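Local coordinates for CDC48 domain-containing protein (Pyrococcus horikoshii, PDB 4UZR), which is of unknown function, may bind ATP, and assembles into a dodecamer with a 12-bladed beta-propeller, at residues Pro16-Val21 with Val46-Val51; Val102-Gln107 with Glu111-Lys116. One frame throughout, in Å; residues are numbered along the deposited sequence.

Contact 1 of 2, residues Pro16-Val21 with Val46-Val51; sequences PDFVDV and VKFKVV
Phe18, where helix 18-26 begins, meets Phe48 of strand 44-54 ring against ring, and this pair is the whole of the contact. The CB of Phe18 sets off toward the strand. With chi1 at 76°, CG lies between the backbone N and the carbonyl carbon, and the ring extends across to the sheet. The CD2-CE2 side makes the touch: CD2 of Phe18 lies 4.0 Å from CZ of Phe48, and CE2 of Phe18 comes to 3.7 Å from CE2 of Phe48. At the tip, CZ of Phe18 lies beyond this side, 4.6 Å from CE2 of Phe48. The planes are almost parallel, 11° apart, but slid so far that the rings barely overlap, with the Phe18 and Phe48 ring centroids 5.8 Å apart. The attraction is therefore apolar contact over a small patch. Both rings are buried, and Ile41 of strand 36-41 touches both. Phe48 also packs on Pro8 of strand 3-8 and on Leu14, while Leu14 of a neighbouring subunit packs on Phe18. The pair thus joins helix 18-26 to the mixed sheet in which strand 44-54 runs between strands 36-41 and 3-8, consistent with the beta-clam fold of CDC48 domain 2.

Contact 2 of 2, residues Val102-Gln107 with Glu111-Lys116; sequences VLIFNQ and ELYRGK
Val102-Phe105 pairs antiparallel with Glu111-Gly115, the strand axes 4.5 Å apart, with a classic beta bulge where Leu112 and Tyr113 both face Ile104. Ile104 O accepts from both Leu112 N and Tyr113 N, the latter at 3.0 Å and on a lone pair; Ile104 N returns a bond to Tyr113 O at 2.9 Å. Val102 and Gly115 make the next antiparallel hydrogen-bonded pair. The hairpin ends a four-stranded antiparallel meander that starts with strand 83-89, consistent with a propeller blade. On the face of Ile104 and Tyr113, Ile104 CD1 approaches Tyr113 CD2 at 4.1 Å. On the other face, Leu103 CD2 lies over one face of the Arg114 guanidinium, toward its rim and 3.9 Å from Arg114 NH2. Arg114 bends at chi3 (57°) to bring its guanidinium to the Glu111 carboxylate, in a salt bridge whose modelled length is doubtful. With CG beside the backbone N (chi1 -59°), the Phe105 ring reaches toward the partner strand, where Phe105 CD1 lies 3.6 Å from Glu111 CA; Ile80 and Val95 touch the same side chain. An alanine here is likely to leave a gap beside Glu111 and strip Ile80 and Val95 of an apolar partner. Backbone bonds thus set the register, Val102, Ile104 and Tyr113 make one face largely apolar, and on the other Leu103 and Phe105 pack beside the charged pair; the backbone O of Glu111 accepts from Lys11 NZ of a neighbouring subunit.

In the fold
From the N terminus the chain lays down strand 3-8 and then reaches residues 16-21, leading into helix 18-26, the first half of contact 1. After 24 intervening residues, which include strand 36-41, strand 44-54 closes that loop and joins helix to sheet within the CDC48 domain 2 range. Strand 74-79 leads on into the later, all-beta part. There contact 2 closes a much tighter loop, the hairpin of strands 101-106 and 111-116 at the end of a four-stranded antiparallel sheet. The contacts follow in series, neither nesting nor crossing; the centres of contact 1 and contact 2 lie about 36 Å apart, on opposite sides of the chain's centre. The assembly brings such regions together: Lys49 packs on Glu110 of another subunit.

Contact 1 of 2, residues Pro16-Val21 with Val46-Val51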
loop_
_atom_site.group_PDB
_atom_site.type_symbol
_atom_site.label_atom_id
_atom_site.label_comp_id
_atom_site.label_asym_id
_atom_site.label_seq_id
_atom_site.Cartn_x
_atom_site.Cartn_y
_atom_site.Cartn_z
ATOM N N PRO A 16 -6.034 -45.093 -11.758
ATOM C CA PRO A 16 -7.069 -44.946 -10.727
ATOM C C PRO A 16 -6.976 -45.981 -9.600
ATOM O O PRO A 16 -7.548 -45.764 -8.533
ATOM C CB PRO A 16 -8.387 -45.099 -11.503
ATOM C CG PRO A 16 -8.014 -45.378 -12.932
ATOM C CD PRO A 16 -6.558 -45.682 -13.000
ATOM N N ASP A 17 -6.274 -47.085 -9.839
ATOM C CA ASP A 17 -6.157 -48.153 -8.846
ATOM C C ASP A 17 -4.824 -48.168 -8.086
ATOM O O ASP A 17 -4.479 -49.172 -7.462
ATOM C CB ASP A 17 -6.412 -49.516 -9.497
ATOM C CG ASP A 17 -5.467 -49.797 -10.647
ATOM O OD1 ASP A 17 -4.974 -48.830 -11.263
ATOM O OD2 ASP A 17 -5.223 -50.987 -10.941
ATOM N N PHE A 18 -4.079 -47.065 -8.149
ATOM C CA PHE A 18 -2.775 -46.963 -7.482
ATOM C C PHE A 18 -2.866 -47.155 -5.965
ATOM O O PHE A 18 -1.919 -47.625 -5.315
ATOM C CB PHE A 18 -2.112 -45.616 -7.799
ATOM C CG PHE A 18 -2.700 -44.451 -7.042
ATOM C CD1 PHE A 18 -3.892 -43.873 -7.443
ATOM C CD2 PHE A 18 -2.054 -43.935 -5.931
ATOM C CE1 PHE A 18 -4.429 -42.803 -6.750
ATOM C CE2 PHE A 18 -2.585 -42.867 -5.231
ATOM C CZ PHE A 18 -3.775 -42.300 -5.642
ATOM N N VAL A 19 -4.017 -46.782 -5.416
ATOM C CA VAL A 19 -4.274 -46.868 -3.985
ATOM C C VAL A 19 -4.075 -48.293 -3.457
ATOM O O VAL A 19 -3.583 -48.488 -2.348
ATOM C CB VAL A 19 -5.690 -46.330 -3.645
ATOM C CG1 VAL A 19 -6.731 -46.915 -4.592
ATOM C CG2 VAL A 19 -6.052 -46.605 -2.194
ATOM N N ASP A 20 -4.444 -49.283 -4.265
ATOM C CA ASP A 20 -4.233 -50.687 -3.923
ATOM C C ASP A 20 -2.748 -51.011 -3.722
ATOM O O ASP A 20 -2.359 -51.644 -2.730
ATOM C CB ASP A 20 -4.837 -51.583 -5.002
ATOM C CG ASP A 20 -6.306 -51.293 -5.234
ATOM O OD1 ASP A 20 -6.889 -50.539 -4.426
ATOM O OD2 ASP A 20 -6.881 -51.830 -6.207
ATOM N N VAL A 21 -1.929 -50.584 -4.680
ATOM C CA VAL A 21 -0.480 -50.756 -4.605
ATOM C C VAL A 21 0.076 -50.086 -3.349
ATOM O O VAL A 21 0.896 -50.673 -2.622
ATOM C CB VAL A 21 0.212 -50.169 -5.852
ATOM C CG1 VAL A 21 1.722 -50.313 -5.746
ATOM C CG2 VAL A 21 -0.301 -50.854 -7.110
ATOM N N VAL A 46 7.219 -43.068 -7.220
ATOM C CA VAL A 46 6.498 -41.820 -7.009
ATOM C C VAL A 46 6.401 -41.538 -5.513
ATOM O O VAL A 46 5.959 -42.391 -4.739
ATOM C CB VAL A 46 5.081 -41.872 -7.614
ATOM C CG1 VAL A 46 4.363 -40.552 -7.398
ATOM C CG2 VAL A 46 5.147 -42.203 -9.097
ATOM N N LYS A 47 6.822 -40.344 -5.110
ATOM C CA LYS A 47 6.796 -39.959 -3.704
ATOM C C LYS A 47 5.454 -39.347 -3.323
ATOM O O LYS A 47 4.890 -38.552 -4.074
ATOM C CB LYS A 47 7.936 -38.987 -3.390
ATOM N N PHE A 48 4.947 -39.726 -2.155
ATOM C CA PHE A 48 3.661 -39.232 -1.680
ATOM C C PHE A 48 3.805 -38.587 -0.307
ATOM O O PHE A 48 4.370 -39.181 0.612
ATOM C CB PHE A 48 2.652 -40.379 -1.595
ATOM C CG PHE A 48 2.186 -40.881 -2.932
ATOM C CD1 PHE A 48 2.951 -41.784 -3.654
ATOM C CD2 PHE A 48 0.982 -40.450 -3.468
ATOM C CE1 PHE A 48 2.524 -42.252 -4.883
ATOM C CE2 PHE A 48 0.549 -40.912 -4.697
ATOM C CZ PHE A 48 1.321 -41.814 -5.407
ATOM N N LYS A 49 3.294 -37.369 -0.169
ATOM C CA LYS A 49 3.301 -36.699 1.125
ATOM C C LYS A 49 2.011 -37.005 1.869
ATOM O O LYS A 49 0.924 -36.961 1.292
ATOM C CB LYS A 49 3.465 -35.186 0.967
ATOM C CG LYS A 49 3.564 -34.438 2.294
ATOM C CD LYS A 49 4.187 -33.062 2.119
ATOM C CE LYS A 49 4.263 -32.311 3.445
ATOM N NZ LYS A 49 5.511 -32.629 4.206
ATOM N N VAL A 50 2.135 -37.338 3.148
ATOM C CA VAL A 50 0.963 -37.559 3.976
ATOM C C VAL A 50 0.426 -36.212 4.435
ATOM O O VAL A 50 0.855 -35.677 5.459
ATOM C CB VAL A 50 1.280 -38.441 5.193
ATOM C CG1 VAL A 50 0.007 -38.751 5.969
ATOM C CG2 VAL A 50 1.956 -39.727 4.742
ATOM N N VAL A 51 -0.500 -35.664 3.654
ATOM C CA VAL A 51 -1.098 -34.367 3.944
ATOM C C VAL A 51 -1.712 -34.382 5.332
ATOM O O VAL A 51 -1.550 -33.436 6.104
ATOM C CB VAL A 51 -2.175 -33.993 2.908
ATOM C CG1 VAL A 51 -2.813 -32.656 3.258
ATOM C CG2 VAL A 51 -1.574 -33.951 1.518
#

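Contact 2 of 2, residues Val102-Gln107 with Glu111-Lys116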
loop_
_atom_site.group_PDB
_atom_site.type_symbol
_atom_site.label_atom_id
_atom_site.label_comp_id
_atom_site.label_asym_id
_atom_site.label_seq_id
_atom_site.Cartn_x
_atom_site.Cartn_y
_atom_site.Cartn_z
ATOM N N VAL A 102 5.675 -17.271 27.910
ATOM C CA VAL A 102 5.517 -16.677 26.589
ATOM C C VAL A 102 6.402 -17.383 25.567
ATOM O O VAL A 102 7.616 -17.499 25.754
ATOM C CB VAL A 102 5.846 -15.175 26.598
ATOM C CG1 VAL A 102 5.715 -14.596 25.198
ATOM C CG2 VAL A 102 4.932 -14.441 27.565
ATOM N N LEU A 103 5.781 -17.861 24.493
ATOM C CA LEU A 103 6.497 -18.548 23.425
ATOM C C LEU A 103 6.256 -17.863 22.085
ATOM O O LEU A 103 5.124 -17.529 21.742
ATOM C CB LEU A 103 6.065 -20.012 23.349
ATOM C CG LEU A 103 6.375 -20.859 24.586
ATOM C CD1 LEU A 103 5.126 -21.062 25.432
ATOM C CD2 LEU A 103 6.967 -22.194 24.174
ATOM N N ILE A 104 7.329 -17.657 21.330
ATOM C CA ILE A 104 7.247 -16.976 20.046
ATOM C C ILE A 104 7.695 -17.879 18.900
ATOM O O ILE A 104 8.813 -18.415 18.910
ATOM C CB ILE A 104 8.085 -15.684 20.044
ATOM C CG1 ILE A 104 7.608 -14.742 21.153
ATOM C CG2 ILE A 104 8.002 -14.993 18.690
ATOM C CD1 ILE A 104 8.509 -13.547 21.369
ATOM N N PHE A 105 6.797 -18.040 17.929
ATOM C CA PHE A 105 7.015 -18.861 16.746
ATOM C C PHE A 105 6.957 -18.000 15.487
ATOM O O PHE A 105 6.386 -16.908 15.497
ATOM C CB PHE A 105 5.921 -19.925 16.630
ATOM C CG PHE A 105 5.834 -20.853 17.808
ATOM C CD1 PHE A 105 6.576 -22.021 17.843
ATOM C CD2 PHE A 105 4.989 -20.568 18.870
ATOM C CE1 PHE A 105 6.489 -22.883 18.922
ATOM C CE2 PHE A 105 4.897 -21.427 19.954
ATOM C CZ PHE A 105 5.649 -22.585 19.978
ATOM N N ASN A 106 7.542 -18.496 14.399
ATOM C CA ASN A 106 7.354 -17.875 13.089
ATOM C C ASN A 106 6.241 -18.566 12.304
ATOM O O ASN A 106 5.503 -19.384 12.853
ATOM C CB ASN A 106 8.658 -17.831 12.283
ATOM C CG ASN A 106 9.202 -19.212 11.959
ATOM O OD1 ASN A 106 8.606 -20.231 12.308
ATOM N ND2 ASN A 106 10.341 -19.249 11.277
ATOM N N GLN A 107 6.133 -18.245 11.019
ATOM C CA GLN A 107 5.056 -18.772 10.184
ATOM C C GLN A 107 5.222 -20.258 9.846
ATOM O O GLN A 107 4.310 -20.877 9.301
ATOM C CB GLN A 107 4.931 -17.950 8.900
ATOM N N GLU A 111 10.080 -22.651 16.706
ATOM C CA GLU A 111 10.193 -21.888 17.940
ATOM C C GLU A 111 11.320 -20.866 17.847
ATOM O O GLU A 111 12.477 -21.218 17.613
ATOM C CB GLU A 111 10.420 -22.814 19.134
ATOM C CG GLU A 111 10.512 -22.083 20.462
ATOM C CD GLU A 111 10.480 -23.022 21.649
ATOM O OE1 GLU A 111 9.610 -23.918 21.680
ATOM O OE2 GLU A 111 11.333 -22.870 22.545
ATOM N N LEU A 112 10.967 -19.597 18.025
ATOM C CA LEU A 112 11.949 -18.523 18.023
ATOM C C LEU A 112 12.349 -18.180 19.447
ATOM O O LEU A 112 13.498 -17.826 19.707
ATOM C CB LEU A 112 11.390 -17.275 17.339
ATOM C CG LEU A 112 11.035 -17.371 15.859
ATOM C CD1 LEU A 112 10.494 -16.041 15.371
ATOM C CD2 LEU A 112 12.250 -17.789 15.052
ATOM N N TYR A 113 11.400 -18.293 20.372
ATOM C CA TYR A 113 11.686 -17.930 21.759
ATOM C C TYR A 113 10.782 -18.621 22.779
ATOM O O TYR A 113 9.628 -18.934 22.495
ATOM C CB TYR A 113 11.601 -16.407 21.925
ATOM C CG TYR A 113 11.812 -15.907 23.338
ATOM C CD1 TYR A 113 13.092 -15.745 23.854
ATOM C CD2 TYR A 113 10.732 -15.599 24.157
ATOM C CE1 TYR A 113 13.293 -15.286 25.142
ATOM C CE2 TYR A 113 10.924 -15.142 25.452
ATOM C CZ TYR A 113 12.205 -14.985 25.937
ATOM O OH TYR A 113 12.404 -14.531 27.221
ATOM N N ARG A 114 11.330 -18.869 23.962
ATOM C CA ARG A 114 10.554 -19.361 25.094
ATOM C C ARG A 114 11.046 -18.659 26.358
ATOM O O ARG A 114 12.249 -18.590 26.613
ATOM C CB ARG A 114 10.660 -20.884 25.234
ATOM C CG ARG A 114 12.069 -21.430 25.385
ATOM C CD ARG A 114 12.050 -22.914 25.730
ATOM N NE ARG A 114 11.334 -23.704 24.732
ATOM C CZ ARG A 114 10.200 -24.360 24.968
ATOM N NH1 ARG A 114 9.643 -24.319 26.170
ATOM N NH2 ARG A 114 9.620 -25.053 23.997
ATOM N N GLY A 115 10.117 -18.107 27.130
ATOM C CA GLY A 115 10.481 -17.380 28.331
ATOM C C GLY A 115 9.426 -17.475 29.412
ATOM O O GLY A 115 8.249 -17.670 29.124
ATOM N N LYS A 116 9.854 -17.358 30.664
ATOM C CA LYS A 116 8.935 -17.389 31.796
ATOM C C LYS A 116 8.965 -16.065 32.555
ATOM O O LYS A 116 10.032 -15.491 32.784
ATOM C CB LYS A 116 9.272 -18.548 32.737
ATOM C CG LYS A 116 8.188 -18.853 33.759
ATOM C CD LYS A 116 8.398 -20.216 34.400
ATOM C CE LYS A 116 7.463 -20.415 35.586
ATOM N NZ LYS A 116 6.027 -20.439 35.176
#